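Local structure of ofchtiv-allosamidin (Ostrinia furnacalis, 6JMB) at residues E149-E152 with E153-Y157; Q103-I106 with Q107-A111; S175-V178 with P179-A182; D139-Q142 with F143-L147. The protein probably hydrolyses the beta-1,4 linkages of chitin as a group IV insect chitinase of glycosyl hydrolase family 18, and binds the inhibitor allosamidin. All coordinates share one frame; numbering follows the deposited sequence.

Contact 1. Residues E149-E152 with E153-Y157; sequences ELRE and EFDNY
R151 and D155 face each other one turn apart where helix 138-154, a barrel helix of the family 18 TIM fold, runs out, and form an i to i+4 salt bridge. NH1 of R151 donates to OD1 of D155 at 3.0 Å. The bond is straight at the hydrogen, 165°, and the acceptor lies in the guanidinium plane, at its edge, while on the aspartate the donor is met on the syn side of OD1 and out of the carboxylate plane. One bond joins them, and the planes stand 49° apart, unlike a flat two-bond fork. The arginine leaves the helix with CG anti to the backbone N (chi1 167°) and then bends at chi2 and chi3, which lays CD against the carboxylate, 3.3 Å from OD1 of D155. Its other nitrogens look elsewhere: NE bonds the carbonyl of Y184 and NH2 forms a salt bridge with D186, so one guanidinium ties this helix end to the end of helix 178-184. With an alanine in place of R151, D155 and D186 would probably lose a charged mate and the Y184 carbonyl its donor. On the buried flank, L150 and F154 lie side by side and point the same way, and both touch L121 of strand 120-124; CD2 of L150 meets the ring rim at CE1 of F154, 3.9 Å off. Along the backbone, N of D155 is bonded to O of R151 at 3.0 Å and N of F154 to O of L150 at 2.8 Å.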
loop_
_atom_site.group_PDB
_atom_site.type_symbol
_atom_site.label_atom_id
_atom_site.label_comp_id
_atom_site.label_asym_id
_atom_site.label_seq_id
_atom_site.Cartn_x
_atom_site.Cartn_y
_atom_site.Cartn_z
ATOM N N GLU A 149 -13.593 -1.275 19.556
ATOM C CA GLU A 149 -13.531 -0.204 20.546
ATOM C C GLU A 149 -13.194 1.137 19.902
ATOM O O GLU A 149 -13.716 2.181 20.320
ATOM C CB GLU A 149 -12.551 -0.586 21.655
ATOM C CG GLU A 149 -13.032 -1.810 22.447
ATOM C CD GLU A 149 -12.067 -2.264 23.522
ATOM O OE1 GLU A 149 -10.972 -1.683 23.625
ATOM O OE2 GLU A 149 -12.404 -3.214 24.268
ATOM N N LEU A 150 -12.338 1.134 18.878
ATOM C CA LEU A 150 -12.091 2.360 18.122
ATOM C C LEU A 150 -13.373 2.863 17.473
ATOM O O LEU A 150 -13.694 4.055 17.546
ATOM C CB LEU A 150 -11.020 2.118 17.056
ATOM C CG LEU A 150 -9.568 2.120 17.536
ATOM C CD1 LEU A 150 -8.680 1.352 16.566
ATOM C CD2 LEU A 150 -9.038 3.546 17.724
ATOM N N ARG A 151 -14.128 1.962 16.842
ATOM C CA ARG A 151 -15.370 2.368 16.194
ATOM C C ARG A 151 -16.339 2.979 17.194
ATOM O O ARG A 151 -16.944 4.022 16.920
ATOM C CB ARG A 151 -16.010 1.168 15.496
ATOM C CG ARG A 151 -17.453 1.397 15.051
ATOM C CD ARG A 151 -17.567 2.575 14.097
ATOM N NE ARG A 151 -16.766 2.365 12.898
ATOM C CZ ARG A 151 -16.604 3.262 11.932
ATOM N NH1 ARG A 151 -17.184 4.454 12.020
ATOM N NH2 ARG A 151 -15.857 2.967 10.877
ATOM N N GLU A 152 -16.490 2.349 18.361
ATOM C CA GLU A 152 -17.420 2.857 19.365
ATOM C C GLU A 152 -17.077 4.286 19.769
ATOM O O GLU A 152 -17.970 5.133 19.901
ATOM C CB GLU A 152 -17.423 1.933 20.578
ATOM C CG GLU A 152 -18.236 0.668 20.352
ATOM C CD GLU A 152 -18.032 -0.371 21.434
ATOM O OE1 GLU A 152 -17.153 -0.176 22.301
ATOM O OE2 GLU A 152 -18.758 -1.389 21.412
ATOM N N GLU A 153 -15.791 4.583 19.942
ATOM C CA GLU A 153 -15.412 5.939 20.318
ATOM C C GLU A 153 -15.493 6.893 19.136
ATOM O O GLU A 153 -15.979 8.024 19.276
ATOM C CB GLU A 153 -13.998 5.945 20.894
ATOM C CG GLU A 153 -13.544 7.310 21.379
ATOM C CD GLU A 153 -14.330 7.790 22.580
ATOM O OE1 GLU A 153 -14.864 6.940 23.323
ATOM O OE2 GLU A 153 -14.407 9.020 22.783
ATOM N N PHE A 154 -15.020 6.461 17.965
ATOM C CA PHE A 154 -14.959 7.360 16.817
ATOM C C PHE A 154 -16.348 7.790 16.361
ATOM O O PHE A 154 -16.504 8.877 15.791
ATOM C CB PHE A 154 -14.219 6.688 15.657
ATOM C CG PHE A 154 -12.717 6.768 15.746
ATOM C CD1 PHE A 154 -12.075 6.981 16.956
ATOM C CD2 PHE A 154 -11.947 6.630 14.601
ATOM C CE1 PHE A 154 -10.685 7.044 17.025
ATOM C CE2 PHE A 154 -10.566 6.697 14.663
ATOM C CZ PHE A 154 -9.932 6.903 15.871
ATOM N N ASP A 155 -17.365 6.957 16.598
ATOM C CA ASP A 155 -18.719 7.308 16.183
ATOM C C ASP A 155 -19.255 8.529 16.919
ATOM O O ASP A 155 -20.169 9.190 16.414
ATOM C CB ASP A 155 -19.656 6.110 16.345
ATOM C CG ASP A 155 -19.651 5.193 15.130
ATOM O OD1 ASP A 155 -19.023 5.545 14.106
ATOM O OD2 ASP A 155 -20.287 4.119 15.197
ATOM N N ASN A 156 -18.707 8.851 18.094
ATOM C CA ASN A 156 -19.089 10.083 18.779
ATOM C C ASN A 156 -18.618 11.328 18.041
ATOM O O ASN A 156 -19.121 12.423 18.311
ATOM C CB ASN A 156 -18.533 10.090 20.201
ATOM C CG ASN A 156 -19.136 9.004 21.063
ATOM O OD1 ASN A 156 -20.355 8.827 21.094
ATOM N ND2 ASN A 156 -18.286 8.258 21.762
ATOM N N TYR A 157 -17.669 11.186 17.115
ATOM C CA TYR A 157 -17.096 12.321 16.408
ATOM C C TYR A 157 -17.256 12.241 14.894
ATOM O O TYR A 157 -16.771 13.135 14.190
ATOM C CB TYR A 157 -15.609 12.472 16.766
ATOM C CG TYR A 157 -15.331 12.526 18.260
ATOM C CD1 TYR A 157 -15.108 11.367 18.990
ATOM C CD2 TYR A 157 -15.282 13.742 18.937
ATOM C CE1 TYR A 157 -14.853 11.409 20.354
ATOM C CE2 TYR A 157 -15.020 13.795 20.299
ATOM C CZ TYR A 157 -14.808 12.626 21.002
ATOM O OH TYR A 157 -14.549 12.673 22.358
#

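Contact 2. Residues Q103-I106 with Q107-A111; sequences QNFI and QTSLA
The carbonyl oxygen of F105 is gripped twice by S109, through OG at 2.8 Å and through the backbone N at 2.9 Å, and the two donors reach it from opposite faces of its plane. The same double hold recurs one residue earlier, where O of N104 accepts from OG1 of T108 at 2.8 Å and from the backbone N of T108. Both are the familiar i to i-4 hydroxyl-to-carbonyl bonds of serine and threonine inside a helix, here helix 99-116 of the TIM barrel. Each hydroxyl sits between its own backbone N and carbonyl carbon, the rotamer that turns the oxygen back over the preceding turn. The hydroxyl bonds approach farther from the C=O direction than the amides: the C=O...OG angle at F105 is 140°, against 154° for the amide of S109. S109 also touches with carbon, its CB standing over one face of the F105 ring in a CH-pi contact, 4.1 Å from the centroid and displaced toward the rim. T108 lies on a different flank, where its OG1 also accepts from the backbone N of A49 and N104, one turn earlier, sends ND2 to OG1 of T48 and O of E46; the pair thus pins the helix to the chain just before and within strand 49-51. On the flank facing helix 138-154, I106 packs against E149, L150 and E153. Between N104 and T108 the side chains cross, leaving OD1 of N104 3.6 Å from methyl CG2 of T108.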
loop_
_atom_site.group_PDB
_atom_site.type_symbol
_atom_site.label_atom_id
_atom_site.label_comp_id
_atom_site.label_asym_id
_atom_site.label_seq_id
_atom_site.Cartn_x
_atom_site.Cartn_y
_atom_site.Cartn_z
ATOM N N GLN A 103 -7.424 1.430 25.546
ATOM C CA GLN A 103 -8.075 2.696 25.856
ATOM C C GLN A 103 -7.105 3.857 25.690
ATOM O O GLN A 103 -7.469 4.911 25.150
ATOM C CB GLN A 103 -8.633 2.653 27.277
ATOM C CG GLN A 103 -9.316 3.936 27.708
ATOM C CD GLN A 103 -9.825 3.865 29.137
ATOM O OE1 GLN A 103 -9.054 3.993 30.089
ATOM N NE2 GLN A 103 -11.126 3.658 29.291
ATOM N N ASN A 104 -5.861 3.678 26.138
ATOM C CA ASN A 104 -4.848 4.711 25.949
ATOM C C ASN A 104 -4.604 4.980 24.470
ATOM O O ASN A 104 -4.449 6.140 24.061
ATOM C CB ASN A 104 -3.549 4.311 26.652
ATOM C CG ASN A 104 -2.509 5.419 26.641
ATOM O OD1 ASN A 104 -2.807 6.571 26.974
ATOM N ND2 ASN A 104 -1.285 5.075 26.262
ATOM N N PHE A 105 -4.588 3.928 23.646
ATOM C CA PHE A 105 -4.399 4.152 22.218
ATOM C C PHE A 105 -5.575 4.901 21.612
ATOM O O PHE A 105 -5.391 5.818 20.804
ATOM C CB PHE A 105 -4.175 2.850 21.454
ATOM C CG PHE A 105 -4.062 3.081 19.983
ATOM C CD1 PHE A 105 -2.956 3.747 19.472
ATOM C CD2 PHE A 105 -5.096 2.745 19.124
ATOM C CE1 PHE A 105 -2.856 4.021 18.120
ATOM C CE2 PHE A 105 -5.001 3.018 17.769
ATOM C CZ PHE A 105 -3.881 3.659 17.270
ATOM N N ILE A 106 -6.793 4.503 21.968
ATOM C CA ILE A 106 -7.972 5.183 21.441
ATOM C C ILE A 106 -7.932 6.667 21.789
ATOM O O ILE A 106 -8.153 7.530 20.931
ATOM C CB ILE A 106 -9.257 4.501 21.938
ATOM C CG1 ILE A 106 -9.354 3.091 21.354
ATOM C CG2 ILE A 106 -10.474 5.339 21.575
ATOM C CD1 ILE A 106 -10.348 2.197 22.071
ATOM N N GLN A 107 -7.609 6.989 23.045
ATOM C CA GLN A 107 -7.628 8.386 23.471
ATOM C C GLN A 107 -6.474 9.187 22.874
ATOM O O GLN A 107 -6.668 10.336 22.461
ATOM C CB GLN A 107 -7.634 8.474 24.999
ATOM C CG GLN A 107 -8.917 7.943 25.635
ATOM C CD GLN A 107 -10.173 8.573 25.052
ATOM O OE1 GLN A 107 -11.115 7.875 24.670
ATOM N NE2 GLN A 107 -10.195 9.899 24.980
ATOM N N THR A 108 -5.262 8.622 22.832
ATOM C CA THR A 108 -4.134 9.392 22.307
ATOM C C THR A 108 -4.194 9.524 20.788
ATOM O O THR A 108 -3.827 10.573 20.242
ATOM C CB THR A 108 -2.792 8.816 22.755
ATOM O OG1 THR A 108 -2.682 7.447 22.351
ATOM C CG2 THR A 108 -2.636 8.924 24.265
ATOM N N SER A 109 -4.643 8.480 20.082
ATOM C CA SER A 109 -4.816 8.625 18.639
ATOM C C SER A 109 -5.929 9.614 18.323
ATOM O O SER A 109 -5.793 10.438 17.410
ATOM C CB SER A 109 -5.061 7.267 17.972
ATOM O OG SER A 109 -6.328 6.730 18.310
ATOM N N LEU A 110 -7.026 9.575 19.087
ATOM C CA LEU A 110 -8.092 10.552 18.888
ATOM C C LEU A 110 -7.588 11.973 19.110
ATOM O O LEU A 110 -7.952 12.890 18.365
ATOM C CB LEU A 110 -9.253 10.248 19.832
ATOM C CG LEU A 110 -10.409 11.246 19.861
ATOM C CD1 LEU A 110 -11.125 11.253 18.528
ATOM C CD2 LEU A 110 -11.373 10.884 20.977
ATOM N N ALA A 111 -6.751 12.173 20.130
ATOM C CA ALA A 111 -6.203 13.505 20.390
ATOM C C ALA A 111 -5.404 14.022 19.198
ATOM O O ALA A 111 -5.543 15.189 18.807
ATOM C CB ALA A 111 -5.345 13.485 21.658
#

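Contact 3. Residues S175-V178 with P179-A182; sequences SYDV and PSVA
Helix 178-184 of the TIM barrel starts with an N-cap at D177, whose carboxylate reaches forward to the first turn. OD2 of D177 accepts two bonds from S180, the backbone N at 3.1 Å and the hydroxyl OG at 2.6 Å. Both arrive on the anti side of OD2, the amide 27° out of the carboxylate plane and the hydroxyl closer to it. The aspartate reaches them with CG anti to its own N (chi1 177°), which carries the carboxylate along the chain toward the helix start. OG of S180 also pairs with OG of S144 on helix 138-154, so the capped residue S180 is also tied to the neighbouring helix. Replacing S180 by alanine would probably leave OD2 with the amide as its one partner in this turn and the S144 hydroxyl without this mate. P179, at the first turn, where it needs no amide hydrogen, lays CD 3.5 Å from CB of V178. Farther along, N of V181 bonds to O of D177, and methyl CG2 of V181 lies 4.3 Å from CB of Y176, whose OH is hydrogen-bonded to N of S166. An aspartate N-cap accepting from the amide three residues on, with proline in the first turn, is a classic helix N-terminus.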
loop_
_atom_site.group_PDB
_atom_site.type_symbol
_atom_site.label_atom_id
_atom_site.label_comp_id
_atom_site.label_asym_id
_atom_site.label_seq_id
_atom_site.Cartn_x
_atom_site.Cartn_y
_atom_site.Cartn_z
ATOM N N SER A 175 -3.639 -13.754 10.444
ATOM C CA SER A 175 -3.769 -12.486 11.148
ATOM C C SER A 175 -5.195 -12.053 11.447
ATOM O O SER A 175 -5.391 -11.289 12.397
ATOM C CB SER A 175 -3.116 -11.352 10.342
ATOM O OG SER A 175 -1.709 -11.524 10.243
ATOM N N TYR A 176 -6.191 -12.468 10.657
ATOM C CA TYR A 176 -7.475 -11.781 10.667
ATOM C C TYR A 176 -8.649 -12.737 10.728
ATOM O O TYR A 176 -8.654 -13.791 10.089
ATOM C CB TYR A 176 -7.678 -10.936 9.404
ATOM C CG TYR A 176 -6.492 -10.091 9.019
ATOM C CD1 TYR A 176 -6.074 -9.029 9.823
ATOM C CD2 TYR A 176 -5.793 -10.348 7.855
ATOM C CE1 TYR A 176 -4.979 -8.250 9.463
ATOM C CE2 TYR A 176 -4.700 -9.579 7.485
ATOM C CZ TYR A 176 -4.296 -8.539 8.292
ATOM O OH TYR A 176 -3.212 -7.784 7.920
ATOM N N ASP A 177 -9.667 -12.324 11.464
ATOM C CA ASP A 177 -11.011 -12.840 11.276
ATOM C C ASP A 177 -11.736 -11.843 10.378
ATOM O O ASP A 177 -12.069 -10.736 10.815
ATOM C CB ASP A 177 -11.721 -12.991 12.612
ATOM C CG ASP A 177 -13.134 -13.450 12.438
ATOM O OD1 ASP A 177 -13.319 -14.661 12.221
ATOM O OD2 ASP A 177 -14.039 -12.595 12.464
ATOM N N VAL A 178 -11.942 -12.222 9.112
ATOM C CA VAL A 178 -12.395 -11.248 8.111
ATOM C C VAL A 178 -13.737 -10.611 8.446
ATOM O O VAL A 178 -13.846 -9.375 8.362
ATOM C CB VAL A 178 -12.325 -11.856 6.694
ATOM C CG1 VAL A 178 -12.914 -10.895 5.666
ATOM C CG2 VAL A 178 -10.885 -12.214 6.333
ATOM N N PRO A 179 -14.781 -11.354 8.823
ATOM C CA PRO A 179 -16.063 -10.688 9.104
ATOM C C PRO A 179 -15.992 -9.680 10.237
ATOM O O PRO A 179 -16.622 -8.617 10.147
ATOM C CB PRO A 179 -17.013 -11.855 9.412
ATOM C CG PRO A 179 -16.384 -13.040 8.729
ATOM C CD PRO A 179 -14.907 -12.823 8.860
ATOM N N SER A 180 -15.232 -9.964 11.299
ATOM C CA SER A 180 -15.185 -9.016 12.408
ATOM C C SER A 180 -14.301 -7.815 12.096
ATOM O O SER A 180 -14.529 -6.731 12.642
ATOM C CB SER A 180 -14.787 -9.698 13.721
ATOM O OG SER A 180 -13.510 -10.298 13.643
ATOM N N VAL A 181 -13.314 -7.971 11.213
ATOM C CA VAL A 181 -12.545 -6.818 10.756
ATOM C C VAL A 181 -13.411 -5.920 9.878
ATOM O O VAL A 181 -13.485 -4.702 10.087
ATOM C CB VAL A 181 -11.266 -7.274 10.031
ATOM C CG1 VAL A 181 -10.583 -6.085 9.336
ATOM C CG2 VAL A 181 -10.317 -7.952 11.004
ATOM N N ALA A 182 -14.117 -6.516 8.912
ATOM C CA ALA A 182 -14.946 -5.728 8.005
ATOM C C ALA A 182 -16.058 -4.990 8.742
ATOM O O ALA A 182 -16.402 -3.859 8.373
ATOM C CB ALA A 182 -15.538 -6.620 6.914
#

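Contact 4. Residues D139-Q142 with F143-L147; sequences DIEQ and FSTLL
E141 and T145 lie side by side and point the same way, one turn apart, with CG of E141 4.1 Å from OG1 of T145. Their polar ends meet through a water rather than directly. That water accepts from OG1 of T145 at 2.7 Å and donates to OE2 of E141 at 2.9 Å and to OE1 of Q142 at 2.8 Å. E141 reaches it extended, whereas Q142 folds, its chi1 (-56°) and chi2 (-51°) bringing the amide oxygen round. This flank, where Q142 and T145 also touch R102 of helix 99-116, belongs to helix 138-154, the helix linking strands 120-124 and 160-165 in a beta-alpha-beta unit of the TIM barrel. Toward the barrel, the ring of F143 turns one face to methyl CD1 of L147, which stands 3.8 Å above the plane near the rim, and V163 of the strand and V181 of helix 178-184 pack around the pair. A second water donates to O of I140 at 2.9 Å and is bonded to OG of S144, which has a further partner in S180. The D139 carboxylate is taken up by T133, N129 and S93, while its O accepts from N of F143 at 2.8 Å.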
loop_
_atom_site.group_PDB
_atom_site.type_symbol
_atom_site.label_atom_id
_atom_site.label_comp_id
_atom_site.label_asym_id
_atom_site.label_seq_id
_atom_site.Cartn_x
_atom_site.Cartn_y
_atom_site.Cartn_z
ATOM N N ASP A 139 -3.505 -12.357 19.028
ATOM C CA ASP A 139 -3.567 -11.102 18.280
ATOM C C ASP A 139 -4.763 -11.060 17.338
ATOM O O ASP A 139 -5.286 -9.977 17.054
ATOM C CB ASP A 139 -2.324 -10.944 17.404
ATOM C CG ASP A 139 -1.049 -10.649 18.181
ATOM O OD1 ASP A 139 -1.063 -10.536 19.426
ATOM O OD2 ASP A 139 -0.011 -10.535 17.500
ATOM N N ILE A 140 -5.171 -12.212 16.792
ATOM C CA ILE A 140 -6.289 -12.224 15.849
ATOM C C ILE A 140 -7.550 -11.704 16.525
ATOM O O ILE A 140 -8.276 -10.865 15.974
ATOM C CB ILE A 140 -6.493 -13.636 15.264
ATOM C CG1 ILE A 140 -5.222 -14.140 14.582
ATOM C CG2 ILE A 140 -7.668 -13.634 14.286
ATOM C CD1 ILE A 140 -5.281 -15.613 14.190
ATOM N N GLU A 141 -7.822 -12.193 17.741
ATOM C CA GLU A 141 -8.967 -11.697 18.496
ATOM C C GLU A 141 -8.765 -10.246 18.905
ATOM O O GLU A 141 -9.667 -9.414 18.740
ATOM C CB GLU A 141 -9.218 -12.564 19.733
ATOM C CG GLU A 141 -10.252 -11.946 20.664
ATOM C CD GLU A 141 -10.354 -12.637 22.009
ATOM O OE1 GLU A 141 -9.776 -13.731 22.178
ATOM O OE2 GLU A 141 -11.025 -12.076 22.901
ATOM N N GLN A 142 -7.582 -9.926 19.439
ATOM C CA GLN A 142 -7.383 -8.600 20.011
ATOM C C GLN A 142 -7.428 -7.515 18.943
ATOM O O GLN A 142 -7.856 -6.393 19.229
ATOM C CB GLN A 142 -6.077 -8.541 20.806
ATOM C CG GLN A 142 -5.953 -9.588 21.912
ATOM C CD GLN A 142 -7.156 -9.632 22.835
ATOM O OE1 GLN A 142 -7.756 -8.608 23.145
ATOM N NE2 GLN A 142 -7.505 -10.833 23.290
ATOM N N PHE A 143 -6.989 -7.830 17.722
ATOM C CA PHE A 143 -7.118 -6.887 16.617
ATOM C C PHE A 143 -8.579 -6.517 16.390
ATOM O O PHE A 143 -8.923 -5.336 16.269
ATOM C CB PHE A 143 -6.510 -7.508 15.359
ATOM C CG PHE A 143 -6.518 -6.608 14.149
ATOM C CD1 PHE A 143 -5.900 -5.363 14.168
ATOM C CD2 PHE A 143 -7.110 -7.034 12.976
ATOM C CE1 PHE A 143 -5.892 -4.554 13.028
ATOM C CE2 PHE A 143 -7.115 -6.229 11.842
ATOM C CZ PHE A 143 -6.499 -4.995 11.868
ATOM N N SER A 144 -9.463 -7.516 16.358
ATOM C CA SER A 144 -10.879 -7.228 16.160
ATOM C C SER A 144 -11.478 -6.478 17.344
ATOM O O SER A 144 -12.310 -5.585 17.156
ATOM C CB SER A 144 -11.641 -8.517 15.864
ATOM O OG SER A 144 -11.344 -8.957 14.546
ATOM N N THR A 145 -11.063 -6.813 18.572
ATOM C CA THR A 145 -11.538 -6.060 19.729
ATOM C C THR A 145 -11.100 -4.606 19.647
ATOM O O THR A 145 -11.890 -3.695 19.920
ATOM C CB THR A 145 -11.034 -6.711 21.017
ATOM O OG1 THR A 145 -11.534 -8.050 21.083
ATOM C CG2 THR A 145 -11.512 -5.938 22.244
ATOM N N LEU A 146 -9.848 -4.373 19.251
ATOM C CA LEU A 146 -9.347 -3.011 19.108
ATOM C C LEU A 146 -10.182 -2.222 18.106
ATOM O O LEU A 146 -10.559 -1.072 18.363
ATOM C CB LEU A 146 -7.886 -3.057 18.669
ATOM C CG LEU A 146 -7.243 -1.709 18.334
ATOM C CD1 LEU A 146 -7.130 -0.843 19.584
ATOM C CD2 LEU A 146 -5.874 -1.923 17.702
ATOM N N LEU A 147 -10.489 -2.830 16.955
ATOM C CA LEU A 147 -11.293 -2.135 15.952
ATOM C C LEU A 147 -12.694 -1.832 16.471
ATOM O O LEU A 147 -13.232 -0.743 16.229
ATOM C CB LEU A 147 -11.363 -2.963 14.669
ATOM C CG LEU A 147 -10.033 -3.176 13.937
ATOM C CD1 LEU A 147 -10.232 -4.144 12.773
ATOM C CD2 LEU A 147 -9.447 -1.853 13.460
HETATM O O HOH W 1 -9.123 -10.173 13.317
HETATM O O HOH W 2 -10.509 -9.228 23.317
#

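Contacts 1 and 4 are successive parts of helix 138-154, their centres 15 Å apart, whereas contacts 2 and 3 belong to the flanking helices 99-116 and 178-184. Each mixes buried and exposed flanks: the buried residues are L150 and F154 in contact 1, F105, I106, S109 and L110 in contact 2, Y176, V178, V181 and A182 in contact 3, and D139, F143, S144 and L146 in contact 4. Contact 2 packs on contact 1 and touches contact 4 more lightly; contact 3 meets contact 4 by a probable hydroxyl pair and by Y176 on F143. Their polar chemistry differs: a charge pair near a helix end, hydroxyls on mid-helix carbonyls, a capping carboxylate, and water bridges.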